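Local structure of alpha-1,3-glucanase (Paenibacillus glycanilyticus, 6K0P) at residues W134-D138 and K326-A330; D453-N457 and R519-K523; L57-G61 and I155-A159; G367-V371 and L425-D429. The protein hydrolyses alpha-1,3-glucan as a glycoside hydrolase family 87 enzyme, probably cutting the alpha-1,3 links between its glucose units. The protein carries 1 engineered substitution. One frame throughout, in Å; residues are numbered along the deposited sequence.

Contact 1 (W134-D138 and K326-A330); sequences WLYED and KNTFA
Asp-138 and Asn-327 meet across the buried interface between the N-terminal beta-sandwich domain and the right-handed parallel beta-helix of the catalytic region. Asn-327 can be followed outward. Its CB lies against a carboxylate oxygen, 3.2 Å from Glu-137 OE1. A chi1 of -46° sets CG beside its own backbone N and brings it near the same oxygen. ND2 then donates to Asp-138 OD2 at 3.0 Å in a fairly straight bond (162°). The acceptor lies in the amide plane, but the donor stands well above the carboxylate plane. Asn-327 OD1 takes a hydrogen bond from a water that also donates to Asp-138 OD1. A second water joins Asp-138 OD2 to Lys-326 NZ.

Each polar end has a further partner: Arg-350 for Asp-138, Glu-171 for Lys-326, His-305 for Glu-137 and Glu-304 for Asn-327. The salt bridges of Asp-138 to Arg-350 and of Lys-326 to Glu-171 both cross the domain boundary. Ala-330, at the end of 326-330, belongs to a glycan pocket. Glu-137 OE2 turns back to accept from the backbone N of Asp-138 at 2.8 Å. Beyond this polar patch Trp-134 brings the edge of its indole, at CZ3, to within 3.7 Å of Phe-329 CD1.

Contact 2 (D453-N457 and R519-K523); sequences DDKIN and RYGIK. With SO4 (sulfate ion), chain I.
Asp-454 meets three side chains of 519-523 with its carboxylate. OD1 accepts from Arg-519 NH2 at 3.0 Å in a bent bond (135°) and from Tyr-520 OH at 2.8 Å. These two donors reach it from opposite faces of the carboxylate plane. OD2 offers its anti lone pair to Lys-523 NZ at 2.7 Å. The two salt bridges form one network. Ile-456 covers one face of the Arg-519 guanidinium with CG2, 3.3 Å from CZ, while Asp-454 stays at the edge.

In the next shell, a water donates to Asp-454 OD2 and accepts from Arg-519 NE. Another joins the carbonyl of Asp-453 to Lys-523 NZ. Lys-523 reaches across with an all-extended chain, its CG set opposite the backbone N (chi1 178°). A sulfate, probably from the crystallisation liquor, takes hydrogen bonds from the backbone N atoms of Asp-454 and Lys-455. Tyr-520 is stacked on Tyr-555, which also bonds Asp-453.

With an alanine in place of Asp-454, Arg-519 and Lys-523 would probably lose their shared negative mate, and the Tyr-520 hydroxyl its acceptor. The arrangement is a salt-bridge network that ties a long loop to a strand corner of the parallel beta-helix.

Contact 3 (L57-G61 and I155-A159); sequences LDATG and IQKDA
Gly-61 and Lys-157 share the one direct hydrogen bond. Gly-61 N donates to Lys-157 O at 2.8 Å, nearly along the C=O axis. The same oxygen receives a CA-H...O contact from Thr-60, whose CA is 3.3 Å away.

Waters add two bridges. One accepts from Lys-157 NZ, donates to Asp-158 O and is hydrogen-bonded to Thr-60 OG1. The other donates to Gly-61 O and, weakly, to Gln-156 OE1. Val-162 O is a further acceptor for Lys-157 NZ.

Packing rests largely on the Lys-157 chain. It is bent at chi3 and chi4 (80° and 66°), which lays its carbons alongside the loop backbone. Lys-157 CD is 3.6 Å from Leu-57 O, and CE is 3.5 Å from Ala-59 N. Leu-57 places CD1 3.8 Å from Ile-155 O.

Within 155-159, Gln-156 NE2 donates to the syn lone pair of Asp-158 OD1 at 2.8 Å. Replacing Gln-156 by a leucine would probably leave Asp-158 OD1 without this donor and break the weak water link to Gly-61. Tyr-92 bonds the other carboxylate oxygen.

The loop from strand 55-57 of one sheet to strand 63-67 of the other packs on the end of strand 152-156, a connection between the sheets of a beta-sandwich.

Contact 4 (G367-V371 and L425-D429); sequences GSYNV and LGFGD. With ACY (acetic acid), chain L.
The ring of Tyr-369 carries this contact. Leu-425 lies over one face: its CD1 is 4.3 Å from the ring centroid and 27° off the normal, a CH-pi contact. The carbonyl of Gly-426 comes in at the ring edge, in plane, with its O 3.5 Å from Tyr-369 CE1. Gly-428 CA approaches obliquely, 3.6 Å from Tyr-369 CE1. A side chain at Gly-428 would come tight against the ring.

A water at the edge, in the ring plane, holds the hydroxyl. Tyr-369 OH donates to it at 2.7 Å, and the water donates on to the carbonyls of Leu-425 and Phe-427. No direct hydrogen bond joins the two segments. A second water links them, giving a bond to Ser-368 O and taking one from Leu-425 N. The chi1 of Tyr-369 is -58°, which sets CG opposite the carbonyl carbon and carries the ring across to the other loop. Leu-425 crosses it at about a right angle.

An acetic acid molecule, probably from the crystallisation liquor, accepts from Asp-429 N through OXT at 2.7 Å and also bonds Ser-395 OG.

Both segments are loops of the parallel beta-helix. Loop 367-371 leads from strand 357-360 to strand 374-383. Loop 425-429 runs between strands 409-416 and 432-435. The loop with Gly-394 and Ser-395 lies between them and shares backbone hydrogen bonds with both: Ser-395 with Asn-370, Gly-394 with Gly-426 and Gly-428.

How the contacts relate
Contact 1 is the buried one, about 10 Å from the chain centre, and it alone joins the beta-sandwich domain to the beta-helix. The other three lie farther out and are partly buried. Contact 3 stays within the sandwich, while contacts 2 and 4 each link loops or corners of the beta-helix. Contacts 3 and 4 sit on opposite sides of the chain centre, their centres about 55 Å apart. Chemistry follows place. Contact 1 buries charges paired across the domain boundary, and contact 2 has direct salt bridges near the surface. Contact 3 depends mainly on backbone and lysine carbons, contact 4 on one aromatic ring and bridging waters.

Contact 1 (W134-D138 and K326-A330)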
loop_
_atom_site.group_PDB
_atom_site.type_symbol
_atom_site.label_atom_id
_atom_site.label_comp_id
_atom_site.label_asym_id
_atom_site.label_seq_id
_atom_site.Cartn_x
_atom_site.Cartn_y
_atom_site.Cartn_z
ATOM N N TRP A 134 8.878 6.404 -9.590
ATOM C CA TRP A 134 8.847 5.050 -9.023
ATOM C C TRP A 134 10.248 4.430 -9.037
ATOM O O TRP A 134 10.496 3.371 -9.623
ATOM C CB TRP A 134 7.825 4.153 -9.734
ATOM C CG TRP A 134 6.395 4.581 -9.601
ATOM C CD1 TRP A 134 5.915 5.815 -9.223
ATOM C CD2 TRP A 134 5.248 3.759 -9.831
ATOM N NE1 TRP A 134 4.530 5.800 -9.234
ATOM C CE2 TRP A 134 4.105 4.547 -9.601
ATOM C CE3 TRP A 134 5.082 2.429 -10.231
ATOM C CZ2 TRP A 134 2.812 4.046 -9.742
ATOM C CZ3 TRP A 134 3.799 1.928 -10.361
ATOM C CH2 TRP A 134 2.681 2.736 -10.113
ATOM N N LEU A 135 11.161 5.124 -8.364
ATOM C CA LEU A 135 12.593 4.900 -8.507
ATOM C C LEU A 135 13.129 3.799 -7.605
ATOM O O LEU A 135 14.200 3.259 -7.896
ATOM C CB LEU A 135 13.339 6.195 -8.179
ATOM C CG LEU A 135 12.893 7.428 -8.965
ATOM C CD1 LEU A 135 13.479 8.686 -8.333
ATOM C CD2 LEU A 135 13.345 7.304 -10.411
ATOM N N TYR A 136 12.424 3.469 -6.525
ATOM C CA TYR A 136 12.904 2.510 -5.538
ATOM C C TYR A 136 12.416 1.098 -5.836
ATOM O O TYR A 136 11.357 0.893 -6.433
ATOM C CB TYR A 136 12.484 2.940 -4.122
ATOM C CG TYR A 136 13.364 4.058 -3.625
ATOM C CD1 TYR A 136 14.566 3.777 -2.993
ATOM C CD2 TYR A 136 13.038 5.389 -3.852
ATOM C CE1 TYR A 136 15.423 4.788 -2.588
ATOM C CE2 TYR A 136 13.883 6.413 -3.431
ATOM C CZ TYR A 136 15.071 6.101 -2.800
ATOM O OH TYR A 136 15.927 7.097 -2.382
ATOM N N GLU A 137 13.225 0.124 -5.435
ATOM C CA GLU A 137 12.832 -1.277 -5.482
ATOM C C GLU A 137 13.560 -2.014 -4.365
ATOM O O GLU A 137 14.290 -1.413 -3.567
ATOM C CB GLU A 137 13.066 -1.885 -6.870
ATOM C CG GLU A 137 11.772 -2.197 -7.630
ATOM C CD GLU A 137 10.988 -3.341 -7.015
ATOM O OE1 GLU A 137 9.759 -3.410 -7.220
ATOM O OE2 GLU A 137 11.609 -4.194 -6.344
ATOM N N ASP A 138 13.344 -3.327 -4.292
ATOM C CA ASP A 138 13.747 -4.090 -3.120
ATOM C C ASP A 138 14.671 -5.236 -3.501
ATOM O O ASP A 138 14.555 -5.825 -4.583
ATOM C CB ASP A 138 12.537 -4.713 -2.413
ATOM C CG ASP A 138 11.620 -3.692 -1.768
ATOM O OD1 ASP A 138 11.928 -2.470 -1.765
ATOM O OD2 ASP A 138 10.564 -4.136 -1.260
ATOM N N LYS A 326 3.671 -5.862 -1.781
ATOM C CA LYS A 326 4.728 -4.891 -2.028
ATOM C C LYS A 326 4.969 -4.694 -3.515
ATOM O O LYS A 326 4.954 -5.652 -4.294
ATOM C CB LYS A 326 6.038 -5.283 -1.327
ATOM C CG LYS A 326 5.988 -5.138 0.202
ATOM C CD LYS A 326 7.376 -5.340 0.835
ATOM C CE LYS A 326 7.602 -6.782 1.230
ATOM N NZ LYS A 326 9.011 -6.980 1.682
ATOM N N ASN A 327 5.186 -3.434 -3.903
ATOM C CA ASN A 327 5.667 -3.106 -5.237
ATOM C C ASN A 327 4.722 -3.644 -6.314
ATOM O O ASN A 327 5.105 -4.398 -7.209
ATOM C CB ASN A 327 7.121 -3.565 -5.407
ATOM C CG ASN A 327 7.979 -3.169 -4.223
ATOM O OD1 ASN A 327 7.982 -2.003 -3.814
ATOM N ND2 ASN A 327 8.670 -4.143 -3.628
ATOM N N THR A 328 3.458 -3.250 -6.193
ATOM C CA THR A 328 2.450 -3.576 -7.196
ATOM C C THR A 328 2.213 -2.375 -8.103
ATOM O O THR A 328 2.598 -1.238 -7.804
ATOM C CB THR A 328 1.122 -4.009 -6.561
ATOM O OG1 THR A 328 0.581 -2.933 -5.782
ATOM C CG2 THR A 328 1.309 -5.224 -5.650
ATOM N N PHE A 329 1.558 -2.633 -9.229
ATOM C CA PHE A 329 1.386 -1.582 -10.221
ATOM C C PHE A 329 0.042 -0.879 -10.153
ATOM O O PHE A 329 -0.128 0.158 -10.805
ATOM C CB PHE A 329 1.750 -2.096 -11.618
ATOM C CG PHE A 329 3.217 -2.367 -11.739
ATOM C CD1 PHE A 329 4.089 -1.351 -12.107
ATOM C CD2 PHE A 329 3.740 -3.593 -11.366
ATOM C CE1 PHE A 329 5.452 -1.575 -12.159
ATOM C CE2 PHE A 329 5.109 -3.825 -11.414
ATOM C CZ PHE A 329 5.960 -2.811 -11.810
ATOM N N ALA A 330 -0.886 -1.388 -9.347
ATOM C CA ALA A 330 -2.108 -0.670 -9.016
ATOM C C ALA A 330 -2.490 -0.986 -7.575
ATOM O O ALA A 330 -1.607 -1.199 -6.736
ATOM C CB ALA A 330 -3.234 -0.989 -10.006
HETATM O O HOH W 1 9.517 -1.153 -1.603
HETATM O O HOH W 2 10.417 -6.821 -0.758
#

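Contact 2 (D453-N457 and R519-K523)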
loop_
_atom_site.group_PDB
_atom_site.type_symbol
_atom_site.label_atom_id
_atom_site.label_comp_id
_atom_site.label_asym_id
_atom_site.label_seq_id
_atom_site.Cartn_x
_atom_site.Cartn_y
_atom_site.Cartn_z
ATOM N N ASP A 453 -8.874 28.880 -6.310
ATOM C CA ASP A 453 -8.560 29.661 -5.130
ATOM C C ASP A 453 -7.430 28.976 -4.371
ATOM O O ASP A 453 -7.204 27.770 -4.519
ATOM C CB ASP A 453 -9.801 29.725 -4.235
ATOM C CG ASP A 453 -9.519 30.326 -2.875
ATOM O OD1 ASP A 453 -9.280 31.555 -2.801
ATOM O OD2 ASP A 453 -9.532 29.578 -1.874
ATOM N N ASP A 454 -6.712 29.754 -3.556
ATOM C CA ASP A 454 -5.662 29.214 -2.692
ATOM C C ASP A 454 -4.665 28.408 -3.521
ATOM O O ASP A 454 -4.385 27.237 -3.251
ATOM C CB ASP A 454 -6.272 28.387 -1.554
ATOM C CG ASP A 454 -5.257 27.961 -0.506
ATOM O OD1 ASP A 454 -4.452 28.802 -0.048
ATOM O OD2 ASP A 454 -5.289 26.778 -0.107
ATOM N N LYS A 455 -4.157 29.043 -4.576
ATOM C CA LYS A 455 -3.364 28.348 -5.580
ATOM C C LYS A 455 -1.889 28.446 -5.234
ATOM O O LYS A 455 -1.375 29.535 -4.964
ATOM C CB LYS A 455 -3.619 28.932 -6.971
ATOM C CG LYS A 455 -3.094 28.065 -8.109
ATOM C CD LYS A 455 -3.572 28.583 -9.449
ATOM C CE LYS A 455 -2.815 27.940 -10.595
ATOM N NZ LYS A 455 -3.188 26.517 -10.784
ATOM N N ILE A 456 -1.212 27.301 -5.244
ATOM C CA ILE A 456 0.214 27.241 -4.950
ATOM C C ILE A 456 1.024 26.578 -6.045
ATOM O O ILE A 456 2.256 26.725 -6.049
ATOM C CB ILE A 456 0.502 26.578 -3.587
ATOM C CG1 ILE A 456 -0.125 25.192 -3.543
ATOM C CG2 ILE A 456 -0.036 27.433 -2.457
ATOM C CD1 ILE A 456 0.118 24.458 -2.228
ATOM N N ASN A 457 0.388 25.860 -6.960
ATOM C CA ASN A 457 1.068 25.179 -8.059
ATOM C C ASN A 457 0.009 24.769 -9.079
ATOM O O ASN A 457 -1.171 25.122 -8.953
ATOM C CB ASN A 457 1.938 24.017 -7.564
ATOM C CG ASN A 457 1.136 22.941 -6.829
ATOM O OD1 ASN A 457 -0.035 22.709 -7.119
ATOM N ND2 ASN A 457 1.778 22.276 -5.878
ATOM N N ARG A 519 0.662 23.990 5.374
ATOM C CA ARG A 519 -0.277 25.060 5.054
ATOM C C ARG A 519 -1.295 25.239 6.174
ATOM O O ARG A 519 -1.198 26.198 6.944
ATOM C CB ARG A 519 -0.956 24.830 3.702
ATOM C CG ARG A 519 0.011 24.672 2.514
ATOM C CD ARG A 519 0.480 26.015 1.970
ATOM N NE ARG A 519 -0.603 26.768 1.335
ATOM C CZ ARG A 519 -0.458 27.973 0.794
ATOM N NH1 ARG A 519 0.730 28.564 0.801
ATOM N NH2 ARG A 519 -1.499 28.588 0.249
ATOM N N TYR A 520 -2.273 24.339 6.295
ATOM C CA TYR A 520 -3.360 24.506 7.253
ATOM C C TYR A 520 -3.641 23.189 7.959
ATOM O O TYR A 520 -3.459 22.109 7.390
ATOM C CB TYR A 520 -4.670 24.940 6.570
ATOM C CG TYR A 520 -4.518 26.041 5.540
ATOM C CD1 TYR A 520 -4.169 27.333 5.922
ATOM C CD2 TYR A 520 -4.741 25.794 4.193
ATOM C CE1 TYR A 520 -4.024 28.338 4.983
ATOM C CE2 TYR A 520 -4.609 26.793 3.248
ATOM C CZ TYR A 520 -4.244 28.063 3.650
ATOM O OH TYR A 520 -4.110 29.063 2.713
ATOM N N GLY A 521 -4.116 23.284 9.200
ATOM C CA GLY A 521 -4.630 22.096 9.859
ATOM C C GLY A 521 -5.853 21.547 9.152
ATOM O O GLY A 521 -5.934 20.351 8.862
ATOM N N ILE A 522 -6.815 22.420 8.861
ATOM C CA ILE A 522 -8.064 22.059 8.201
ATOM C C ILE A 522 -8.259 23.002 7.025
ATOM O O ILE A 522 -8.092 24.218 7.170
ATOM C CB ILE A 522 -9.250 22.171 9.180
ATOM C CG1 ILE A 522 -9.052 21.207 10.353
ATOM C CG2 ILE A 522 -10.587 21.930 8.455
ATOM C CD1 ILE A 522 -9.939 21.489 11.537
ATOM N N LYS A 523 -8.588 22.450 5.858
ATOM C CA LYS A 523 -8.944 23.259 4.699
ATOM C C LYS A 523 -10.359 22.911 4.264
ATOM O O LYS A 523 -10.667 21.739 3.998
ATOM C CB LYS A 523 -7.979 23.060 3.530
ATOM C CG LYS A 523 -8.408 23.875 2.304
ATOM C CD LYS A 523 -7.325 23.925 1.237
ATOM C CE LYS A 523 -7.814 24.653 -0.014
ATOM N NZ LYS A 523 -6.769 24.706 -1.092
HETATM S S SO4 I . -4.872 32.853 -3.809
HETATM O O1 SO4 I . -4.509 32.019 -4.963
HETATM O O2 SO4 I . -4.770 34.270 -4.158
HETATM O O3 SO4 I . -6.249 32.560 -3.401
HETATM O O4 SO4 I . -3.963 32.576 -2.697
HETATM O O HOH W 3 -7.973 25.409 -3.515
HETATM O O HOH W 4 -2.866 25.726 0.344
#

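Contact 3 (L57-G61 and I155-A159)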
loop_
_atom_site.group_PDB
_atom_site.type_symbol
_atom_site.label_atom_id
_atom_site.label_comp_id
_atom_site.label_asym_id
_atom_site.label_seq_id
_atom_site.Cartn_x
_atom_site.Cartn_y
_atom_site.Cartn_z
ATOM N N LEU A 57 25.140 6.015 -1.296
ATOM C CA LEU A 57 26.490 5.468 -1.274
ATOM C C LEU A 57 27.041 5.565 -2.689
ATOM O O LEU A 57 26.481 4.982 -3.621
ATOM C CB LEU A 57 26.491 4.016 -0.793
ATOM C CG LEU A 57 25.700 3.698 0.477
ATOM C CD1 LEU A 57 25.809 2.209 0.807
ATOM C CD2 LEU A 57 26.189 4.548 1.652
ATOM N N ASP A 58 28.141 6.302 -2.846
ATOM C CA ASP A 58 28.592 6.695 -4.172
ATOM C C ASP A 58 30.096 6.531 -4.342
ATOM O O ASP A 58 30.657 7.031 -5.327
ATOM C CB ASP A 58 28.175 8.142 -4.418
ATOM C CG ASP A 58 28.331 8.567 -5.855
ATOM O OD1 ASP A 58 28.187 7.727 -6.769
ATOM O OD2 ASP A 58 28.615 9.769 -6.059
ATOM N N ALA A 59 30.770 5.839 -3.430
ATOM C CA ALA A 59 32.179 5.546 -3.619
ATOM C C ALA A 59 32.477 4.237 -2.916
ATOM O O ALA A 59 31.788 3.869 -1.960
ATOM C CB ALA A 59 33.073 6.665 -3.059
ATOM N N THR A 60 33.491 3.530 -3.407
ATOM C CA THR A 60 33.919 2.307 -2.744
ATOM C C THR A 60 34.257 2.598 -1.286
ATOM O O THR A 60 34.962 3.564 -0.974
ATOM C CB THR A 60 35.122 1.710 -3.480
ATOM O OG1 THR A 60 34.726 1.369 -4.813
ATOM C CG2 THR A 60 35.616 0.452 -2.781
ATOM N N GLY A 61 33.732 1.767 -0.391
ATOM C CA GLY A 61 33.930 1.941 1.030
ATOM C C GLY A 61 32.843 2.725 1.733
ATOM O O GLY A 61 32.842 2.779 2.967
ATOM N N ILE A 155 25.515 -1.962 5.470
ATOM C CA ILE A 155 25.348 -2.048 4.026
ATOM C C ILE A 155 26.472 -1.219 3.437
ATOM O O ILE A 155 26.571 -0.025 3.731
ATOM C CB ILE A 155 23.985 -1.493 3.592
ATOM C CG1 ILE A 155 22.852 -2.207 4.333
ATOM C CG2 ILE A 155 23.818 -1.612 2.080
ATOM C CD1 ILE A 155 22.811 -3.721 4.092
ATOM N N GLN A 156 27.336 -1.842 2.640
ATOM C CA GLN A 156 28.558 -1.184 2.193
ATOM C C GLN A 156 28.799 -1.459 0.718
ATOM O O GLN A 156 28.594 -2.579 0.233
ATOM C CB GLN A 156 29.754 -1.673 3.019
ATOM C CG GLN A 156 31.094 -1.053 2.650
ATOM C CD GLN A 156 32.129 -1.288 3.726
ATOM O OE1 GLN A 156 32.023 -0.744 4.821
ATOM N NE2 GLN A 156 33.134 -2.103 3.423
ATOM N N LYS A 157 29.244 -0.426 0.010
ATOM C CA LYS A 157 29.531 -0.521 -1.418
ATOM C C LYS A 157 31.006 -0.862 -1.580
ATOM O O LYS A 157 31.872 0.006 -1.445
ATOM C CB LYS A 157 29.180 0.796 -2.102
ATOM C CG LYS A 157 28.718 0.636 -3.542
ATOM C CD LYS A 157 28.337 1.987 -4.158
ATOM C CE LYS A 157 29.572 2.742 -4.603
ATOM N NZ LYS A 157 30.289 2.085 -5.732
ATOM N N ASP A 158 31.296 -2.127 -1.864
ATOM C CA ASP A 158 32.665 -2.601 -2.013
ATOM C C ASP A 158 33.050 -2.627 -3.491
ATOM O O ASP A 158 32.229 -2.396 -4.382
ATOM C CB ASP A 158 32.820 -3.998 -1.389
ATOM C CG ASP A 158 32.820 -3.971 0.136
ATOM O OD1 ASP A 158 33.138 -2.918 0.720
ATOM O OD2 ASP A 158 32.518 -5.018 0.755
ATOM N N ALA A 159 34.327 -2.917 -3.750
ATOM C CA ALA A 159 34.765 -3.084 -5.128
ATOM C C ALA A 159 33.922 -4.161 -5.799
ATOM O O ALA A 159 33.669 -5.219 -5.218
ATOM C CB ALA A 159 36.243 -3.480 -5.161
HETATM O O HOH W 5 32.303 0.288 -5.171
HETATM O O HOH W 6 34.361 1.460 4.704
#

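Contact 4 (G367-V371 and L425-D429)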
loop_
_atom_site.group_PDB
_atom_site.type_symbol
_atom_site.label_atom_id
_atom_site.label_comp_id
_atom_site.label_asym_id
_atom_site.label_seq_id
_atom_site.Cartn_x
_atom_site.Cartn_y
_atom_site.Cartn_z
ATOM N N GLY A 367 -28.248 -5.880 -4.711
ATOM C CA GLY A 367 -27.432 -5.400 -3.611
ATOM C C GLY A 367 -27.271 -3.891 -3.599
ATOM O O GLY A 367 -27.039 -3.275 -4.639
ATOM N N SER A 368 -27.387 -3.300 -2.409
ATOM C CA SER A 368 -27.368 -1.849 -2.256
ATOM C C SER A 368 -25.960 -1.314 -1.996
ATOM O O SER A 368 -25.441 -0.505 -2.771
ATOM C CB SER A 368 -28.308 -1.439 -1.120
ATOM O OG SER A 368 -29.604 -1.132 -1.604
ATOM N N TYR A 369 -25.338 -1.756 -0.903
ATOM C CA TYR A 369 -24.062 -1.222 -0.450
ATOM C C TYR A 369 -23.114 -2.357 -0.100
ATOM O O TYR A 369 -23.543 -3.459 0.263
ATOM C CB TYR A 369 -24.250 -0.409 0.838
ATOM C CG TYR A 369 -25.215 0.746 0.735
ATOM C CD1 TYR A 369 -24.784 1.994 0.302
ATOM C CD2 TYR A 369 -26.545 0.604 1.113
ATOM C CE1 TYR A 369 -25.652 3.064 0.214
ATOM C CE2 TYR A 369 -27.424 1.670 1.029
ATOM C CZ TYR A 369 -26.971 2.898 0.580
ATOM O OH TYR A 369 -27.836 3.966 0.484
ATOM N N ASN A 370 -21.815 -2.072 -0.193
ATOM C CA ASN A 370 -20.837 -2.882 0.520
ATOM C C ASN A 370 -20.994 -2.589 2.005
ATOM O O ASN A 370 -20.918 -1.428 2.417
ATOM C CB ASN A 370 -19.418 -2.487 0.102
ATOM C CG ASN A 370 -19.151 -2.703 -1.367
ATOM O OD1 ASN A 370 -20.069 -2.749 -2.180
ATOM N ND2 ASN A 370 -17.876 -2.802 -1.719
ATOM N N VAL A 371 -21.202 -3.628 2.815
ATOM C CA VAL A 371 -21.515 -3.443 4.230
ATOM C C VAL A 371 -20.734 -4.413 5.103
ATOM O O VAL A 371 -20.365 -5.513 4.675
ATOM C CB VAL A 371 -23.032 -3.567 4.543
ATOM C CG1 VAL A 371 -23.863 -2.624 3.677
ATOM C CG2 VAL A 371 -23.515 -5.015 4.400
ATOM N N LEU A 425 -25.029 4.350 -4.787
ATOM C CA LEU A 425 -25.829 5.234 -3.954
ATOM C C LEU A 425 -24.982 6.087 -3.020
ATOM O O LEU A 425 -25.535 6.868 -2.243
ATOM C CB LEU A 425 -26.822 4.410 -3.131
ATOM C CG LEU A 425 -27.602 3.366 -3.938
ATOM C CD1 LEU A 425 -28.237 2.328 -3.022
ATOM C CD2 LEU A 425 -28.655 4.051 -4.786
ATOM N N GLY A 426 -23.658 5.964 -3.070
ATOM C CA GLY A 426 -22.828 6.713 -2.142
ATOM C C GLY A 426 -22.778 6.049 -0.774
ATOM O O GLY A 426 -22.795 4.825 -0.653
ATOM N N PHE A 427 -22.699 6.877 0.267
ATOM C CA PHE A 427 -22.692 6.360 1.627
ATOM C C PHE A 427 -24.118 6.101 2.098
ATOM O O PHE A 427 -25.061 6.786 1.693
ATOM C CB PHE A 427 -21.978 7.327 2.581
ATOM C CG PHE A 427 -20.495 7.373 2.362
ATOM C CD1 PHE A 427 -19.683 6.412 2.927
ATOM C CD2 PHE A 427 -19.925 8.333 1.537
ATOM C CE1 PHE A 427 -18.307 6.425 2.712
ATOM C CE2 PHE A 427 -18.549 8.353 1.312
ATOM C CZ PHE A 427 -17.737 7.389 1.895
ATOM N N GLY A 428 -24.263 5.104 2.962
ATOM C CA GLY A 428 -25.553 4.678 3.465
ATOM C C GLY A 428 -25.873 5.246 4.833
ATOM O O GLY A 428 -25.334 6.275 5.255
ATOM N N ASP A 429 -26.763 4.550 5.543
ATOM C CA ASP A 429 -27.350 5.072 6.774
ATOM C C ASP A 429 -26.626 4.638 8.041
ATOM O O ASP A 429 -27.021 5.065 9.136
ATOM C CB ASP A 429 -28.830 4.690 6.855
ATOM C CG ASP A 429 -29.684 5.518 5.918
ATOM O OD1 ASP A 429 -29.142 6.427 5.250
ATOM O OD2 ASP A 429 -30.901 5.256 5.850
HETATM C C ACY L . -28.026 1.149 5.104
HETATM O O ACY L . -27.141 0.588 5.847
HETATM O OXT ACY L . -27.964 2.289 4.659
HETATM C CH3 ACY L . -29.231 0.232 4.812
HETATM O O HOH W 7 -24.572 1.619 -3.934
HETATM O O HOH W 8 -27.153 6.563 0.022
#